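Local coordinates for peptidoglycan D,D-transpeptidase PbpA (Mycobacterium tuberculosis, PDB 3UPN), which probably catalyses the transpeptidation that cross-links peptidoglycan in the cell wall and binds penicillins, at residues I332-Y337 with R355-R360; G389-S394 with A418-P423. All blocks are in the same frame, centred on the assembly; numbering follows the deposited sequence.

In the fold
Both contacts fall inside the transpeptidase domain, and contact 2 begins only after both strands of contact 1 have been completed. Their centres lie about 21 Å apart and their nearest atoms about 10 Å, so they do not touch. Contact 1 is a two-stranded ribbon, 332-334 with 357-360, on the surface. Contact 2 lies beside helix 364-380, which follows the ribbon in the chain, and joins the start of strand 393-399, at the edge of the five-stranded antiparallel sheet, to the turn after strand 411-418. That edge strand carries the KTG sequence of penicillin-recognising enzymes; the I392 side chain, about 11 Å from the bound beta-lactam-derived ligand IM2, does not touch it.

Contact 1 of 2, residues I332-Y337 with R355-R360; sequences ITMRPY and RYQQRR. Unlike the reference sequence in segment 355-360: R355 (reference Gly).
The shortest polar bond between the two strands runs from Q358 N to T333 O, 2.7 Å long. T333 N in turn reaches R359 O at 2.9 Å, so that two residues, Q358 and R359, stand opposite the single T333: the strand 357-360 bulges here. Beyond the bulge R335 N meets Y356 O at 2.8 Å in a nearly straight bond (171°).

Side chains pack along the ribbon. On one face M334 folds back on itself, bent at both chi2 and chi3, which lays M334 SD against Q357 CG at 3.5 Å and brings M334 CE to 3.7 Å from CB of R355, a residue that differs from the reference sequence. On the same face CG1 of I332 lies over the R360 guanidinium, displaced from the centre of the group, while I332 CD1 approaches R360 NH1 to 3.3 Å; R360 NH2 is held by the carbonyls of G330 and V362. T333 points to the other face, where OG1 bonds to T326 of helix 317-328. In R335, chi1 of 175° sends the chain out beside the carbonyl carbon, and the bend at chi3 turns the guanidinium to the Y356 ring, R335 NH2 3.1 Å from Y356 CD2 with the planes 83° apart; R335 CB rests on Q358 CG.

Together these features make a two-stranded antiparallel ribbon with a beta bulge, closing the base of an excursion that carries strands 339-343 and 349-352 to the six-stranded mixed sheet.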
# COMPACT_ATOMS: atom_id res chain seq x y z
N ILE A 332 14.69 4.17 -9.22
CA ILE A 332 15.00 4.79 -7.92
C ILE A 332 13.79 4.80 -6.96
O ILE A 332 12.73 5.34 -7.28
CB ILE A 332 15.51 6.25 -8.10
CG1 ILE A 332 16.87 6.24 -8.84
CG2 ILE A 332 15.57 7.00 -6.73
CD1 ILE A 332 17.30 7.58 -9.38
N THR A 333 13.98 4.21 -5.78
CA THR A 333 12.97 4.22 -4.72
C THR A 333 13.00 5.52 -3.92
O THR A 333 14.01 5.86 -3.31
CB THR A 333 13.15 3.03 -3.74
OG1 THR A 333 13.29 1.81 -4.49
CG2 THR A 333 11.92 2.90 -2.78
N MET A 334 11.88 6.24 -3.92
CA MET A 334 11.71 7.38 -3.00
C MET A 334 11.10 6.87 -1.69
O MET A 334 10.24 5.98 -1.71
CB MET A 334 10.83 8.46 -3.63
CG MET A 334 11.36 9.04 -4.93
SD MET A 334 12.97 9.83 -4.75
CE MET A 334 12.62 11.20 -3.65
N ARG A 335 11.57 7.40 -0.57
CA ARG A 335 11.11 6.97 0.76
C ARG A 335 9.65 7.37 0.94
O ARG A 335 9.31 8.54 0.83
CB ARG A 335 11.95 7.63 1.84
CG ARG A 335 11.45 7.33 3.26
CD ARG A 335 12.17 8.21 4.26
NE ARG A 335 13.62 8.04 4.15
CZ ARG A 335 14.49 8.34 5.11
NH1 ARG A 335 14.07 8.81 6.28
NH2 ARG A 335 15.78 8.14 4.90
N PRO A 336 8.76 6.39 1.19
CA PRO A 336 7.34 6.75 1.32
C PRO A 336 7.10 7.56 2.59
O PRO A 336 7.62 7.20 3.64
CB PRO A 336 6.63 5.39 1.41
CG PRO A 336 7.63 4.39 1.00
CD PRO A 336 8.98 4.94 1.35
N TYR A 337 6.35 8.66 2.49
CA TYR A 337 5.95 9.44 3.67
C TYR A 337 4.50 9.92 3.64
O TYR A 337 3.95 10.20 2.57
CB TYR A 337 6.91 10.63 3.92
CG TYR A 337 6.86 11.72 2.87
CD1 TYR A 337 6.14 12.89 3.09
CD2 TYR A 337 7.56 11.60 1.65
CE1 TYR A 337 6.09 13.91 2.13
CE2 TYR A 337 7.51 12.62 0.68
CZ TYR A 337 6.78 13.77 0.94
OH TYR A 337 6.72 14.79 0.01
N ARG A 355 11.55 15.14 0.32
CA ARG A 355 11.63 13.83 -0.32
C ARG A 355 13.07 13.30 -0.31
O ARG A 355 14.04 14.07 -0.39
CB ARG A 355 11.08 13.91 -1.75
CG ARG A 355 11.78 14.94 -2.64
CD ARG A 355 11.43 14.81 -4.11
NE ARG A 355 11.92 15.96 -4.86
CZ ARG A 355 11.94 16.06 -6.19
NH1 ARG A 355 11.51 15.05 -6.96
NH2 ARG A 355 12.42 17.16 -6.77
N TYR A 356 13.21 11.99 -0.19
CA TYR A 356 14.51 11.36 -0.06
C TYR A 356 14.61 10.10 -0.91
O TYR A 356 13.71 9.25 -0.88
CB TYR A 356 14.81 11.08 1.41
CG TYR A 356 16.14 10.41 1.65
CD1 TYR A 356 17.33 11.12 1.53
CD2 TYR A 356 16.20 9.05 1.98
CE1 TYR A 356 18.56 10.50 1.74
CE2 TYR A 356 17.42 8.42 2.20
CZ TYR A 356 18.59 9.15 2.08
OH TYR A 356 19.80 8.51 2.29
N GLN A 357 15.71 9.98 -1.66
CA GLN A 357 15.96 8.80 -2.48
C GLN A 357 16.52 7.68 -1.62
O GLN A 357 17.63 7.79 -1.10
CB GLN A 357 16.92 9.13 -3.63
CG GLN A 357 16.41 10.23 -4.54
CD GLN A 357 17.35 10.51 -5.69
OE1 GLN A 357 18.41 9.90 -5.81
NE2 GLN A 357 16.95 11.44 -6.56
N GLN A 358 15.75 6.60 -1.45
CA GLN A 358 16.14 5.51 -0.55
C GLN A 358 17.28 4.67 -1.11
O GLN A 358 18.30 4.48 -0.44
CB GLN A 358 14.94 4.64 -0.15
CG GLN A 358 14.37 5.01 1.23
CD GLN A 358 13.50 3.91 1.84
OE1 GLN A 358 12.75 3.22 1.14
NE2 GLN A 358 13.60 3.76 3.16
N ARG A 359 17.09 4.16 -2.32
CA ARG A 359 18.12 3.38 -3.00
C ARG A 359 17.77 3.20 -4.47
O ARG A 359 16.61 3.39 -4.86
CB ARG A 359 18.33 2.01 -2.32
CG ARG A 359 17.17 1.04 -2.48
CD ARG A 359 17.29 -0.15 -1.54
NE ARG A 359 16.29 -0.08 -0.48
CZ ARG A 359 16.12 -0.99 0.48
NH1 ARG A 359 16.90 -2.07 0.54
NH2 ARG A 359 15.17 -0.81 1.40
N ARG A 360 18.76 2.86 -5.29
CA ARG A 360 18.51 2.40 -6.64
C ARG A 360 18.33 0.89 -6.58
O ARG A 360 19.20 0.18 -6.07
CB ARG A 360 19.63 2.80 -7.62
CG ARG A 360 19.37 2.34 -9.05
CD ARG A 360 20.38 2.89 -10.07
NE ARG A 360 20.03 4.23 -10.55
CZ ARG A 360 19.01 4.51 -11.36
NH1 ARG A 360 18.80 5.77 -11.73
NH2 ARG A 360 18.19 3.56 -11.79

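Contact 2 of 2, residues G389-S394 with A418-P423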
# COMPACT_ATOMS: atom_id res chain seq x y z
N GLY A 389 -6.71 7.70 -23.85
CA GLY A 389 -5.52 8.55 -24.02
C GLY A 389 -4.50 8.46 -22.90
O GLY A 389 -3.47 9.16 -22.92
N VAL A 390 -4.77 7.61 -21.92
CA VAL A 390 -3.82 7.32 -20.85
C VAL A 390 -3.30 5.90 -20.98
O VAL A 390 -4.07 4.94 -21.03
CB VAL A 390 -4.43 7.53 -19.43
CG1 VAL A 390 -3.44 7.12 -18.36
CG2 VAL A 390 -4.85 8.98 -19.23
N GLN A 391 -1.97 5.77 -21.03
CA GLN A 391 -1.32 4.47 -21.01
C GLN A 391 -0.95 4.03 -19.59
O GLN A 391 -0.26 4.74 -18.86
CB GLN A 391 -0.09 4.48 -21.92
CG GLN A 391 0.41 3.10 -22.32
CD GLN A 391 1.64 3.19 -23.21
OE1 GLN A 391 2.65 3.78 -22.84
NE2 GLN A 391 1.55 2.59 -24.41
N ILE A 392 -1.41 2.84 -19.22
CA ILE A 392 -1.16 2.28 -17.90
C ILE A 392 -0.18 1.11 -18.02
O ILE A 392 -0.34 0.25 -18.89
CB ILE A 392 -2.49 1.82 -17.21
CG1 ILE A 392 -3.43 3.02 -17.00
CG2 ILE A 392 -2.22 1.06 -15.92
CD1 ILE A 392 -4.86 2.69 -16.55
N ALA A 393 0.84 1.09 -17.16
CA ALA A 393 1.68 -0.10 -17.01
C ALA A 393 1.20 -0.85 -15.77
O ALA A 393 1.01 -0.24 -14.72
CB ALA A 393 3.12 0.28 -16.88
N SER A 394 0.99 -2.16 -15.89
CA SER A 394 0.49 -2.93 -14.76
C SER A 394 0.92 -4.38 -14.71
O SER A 394 1.46 -4.93 -15.68
CB SER A 394 -1.04 -2.84 -14.68
OG SER A 394 -1.68 -3.59 -15.70
N ALA A 418 0.96 5.14 -13.95
CA ALA A 418 0.44 5.85 -15.11
C ALA A 418 0.64 7.36 -14.99
O ALA A 418 0.75 7.86 -13.88
CB ALA A 418 -1.04 5.53 -15.31
N PRO A 419 0.74 8.07 -16.14
CA PRO A 419 0.91 7.53 -17.49
C PRO A 419 2.26 6.82 -17.60
O PRO A 419 3.23 7.28 -17.01
CB PRO A 419 0.89 8.78 -18.37
CG PRO A 419 0.15 9.80 -17.57
CD PRO A 419 0.61 9.53 -16.15
N ALA A 420 2.32 5.69 -18.31
CA ALA A 420 3.53 4.87 -18.33
C ALA A 420 4.77 5.63 -18.82
O ALA A 420 5.90 5.33 -18.41
CB ALA A 420 3.30 3.63 -19.17
N GLN A 421 4.54 6.62 -19.68
CA GLN A 421 5.58 7.42 -20.34
C GLN A 421 6.23 8.43 -19.41
O GLN A 421 7.44 8.68 -19.50
CB GLN A 421 5.01 8.13 -21.58
CG GLN A 421 3.59 8.77 -21.39
CD GLN A 421 2.42 7.78 -21.54
OE1 GLN A 421 2.62 6.56 -21.63
NE2 GLN A 421 1.19 8.30 -21.58
N ALA A 422 5.42 9.04 -18.54
CA ALA A 422 5.89 9.96 -17.50
C ALA A 422 4.92 9.89 -16.33
O ALA A 422 3.98 10.69 -16.24
CB ALA A 422 5.99 11.39 -18.05
N PRO A 423 5.12 8.90 -15.44
CA PRO A 423 4.17 8.52 -14.37
C PRO A 423 3.97 9.57 -13.28
O PRO A 423 4.93 10.16 -12.80
CB PRO A 423 4.80 7.24 -13.80
CG PRO A 423 5.80 6.77 -14.85
CD PRO A 423 6.32 8.05 -15.43
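A418 and A420 both point their methyls toward the segment 389-394, and each is met differently. The methyl of A418 fits among three residues: CG1 of I392 comes to 3.9 Å from A418 CB, CG1 of V390 to 4.2 Å, and Q391 O lies 3.7 Å from A418 CB. The two branched side chains reach this methyl by different routes. CG1 is simply the branch of V390 that extends to A418, whereas the I392 side chain starts out away from 418-423, and it is CG1, set beside the backbone N, that makes the touch. Further along, A393 and A420 meet methyl to methyl, CB to CB at 4.1 Å.

Between these apolar pairs the backbone supplies the polar link. A420 N donates to Q391 O at 2.8 Å, from a position tilted 33° out of the carbonyl plane, and Q391 O also receives a CA-H contact from P419 CA at 3.3 Å. P419 follows a cis peptide bond, which bends the chain just where it leaves A418 and starts the turn that carries A420.

At the outer end Q391 and Q421 cross obliquely, the amide planes of Q391 and Q421 64° apart. Q421 bends at chi2 (-82°), which swings its amide back over CB of Q391; Q391 CB is 4.2 Å from Q421 CD.

The segment 418-423 belongs to the connection between the antiparallel neighbours 411-418 and 425-431 of the five-stranded sheet, here packed against the lead-in to edge strand 393-399. Around this seam, A393 shares backbone hydrogen bonding with F417 of strand 411-418 and A418 with K424 and V425; V390, I392 and A418 pack on helix 446-458, while Q391, A393 and A420 meet helix 364-380.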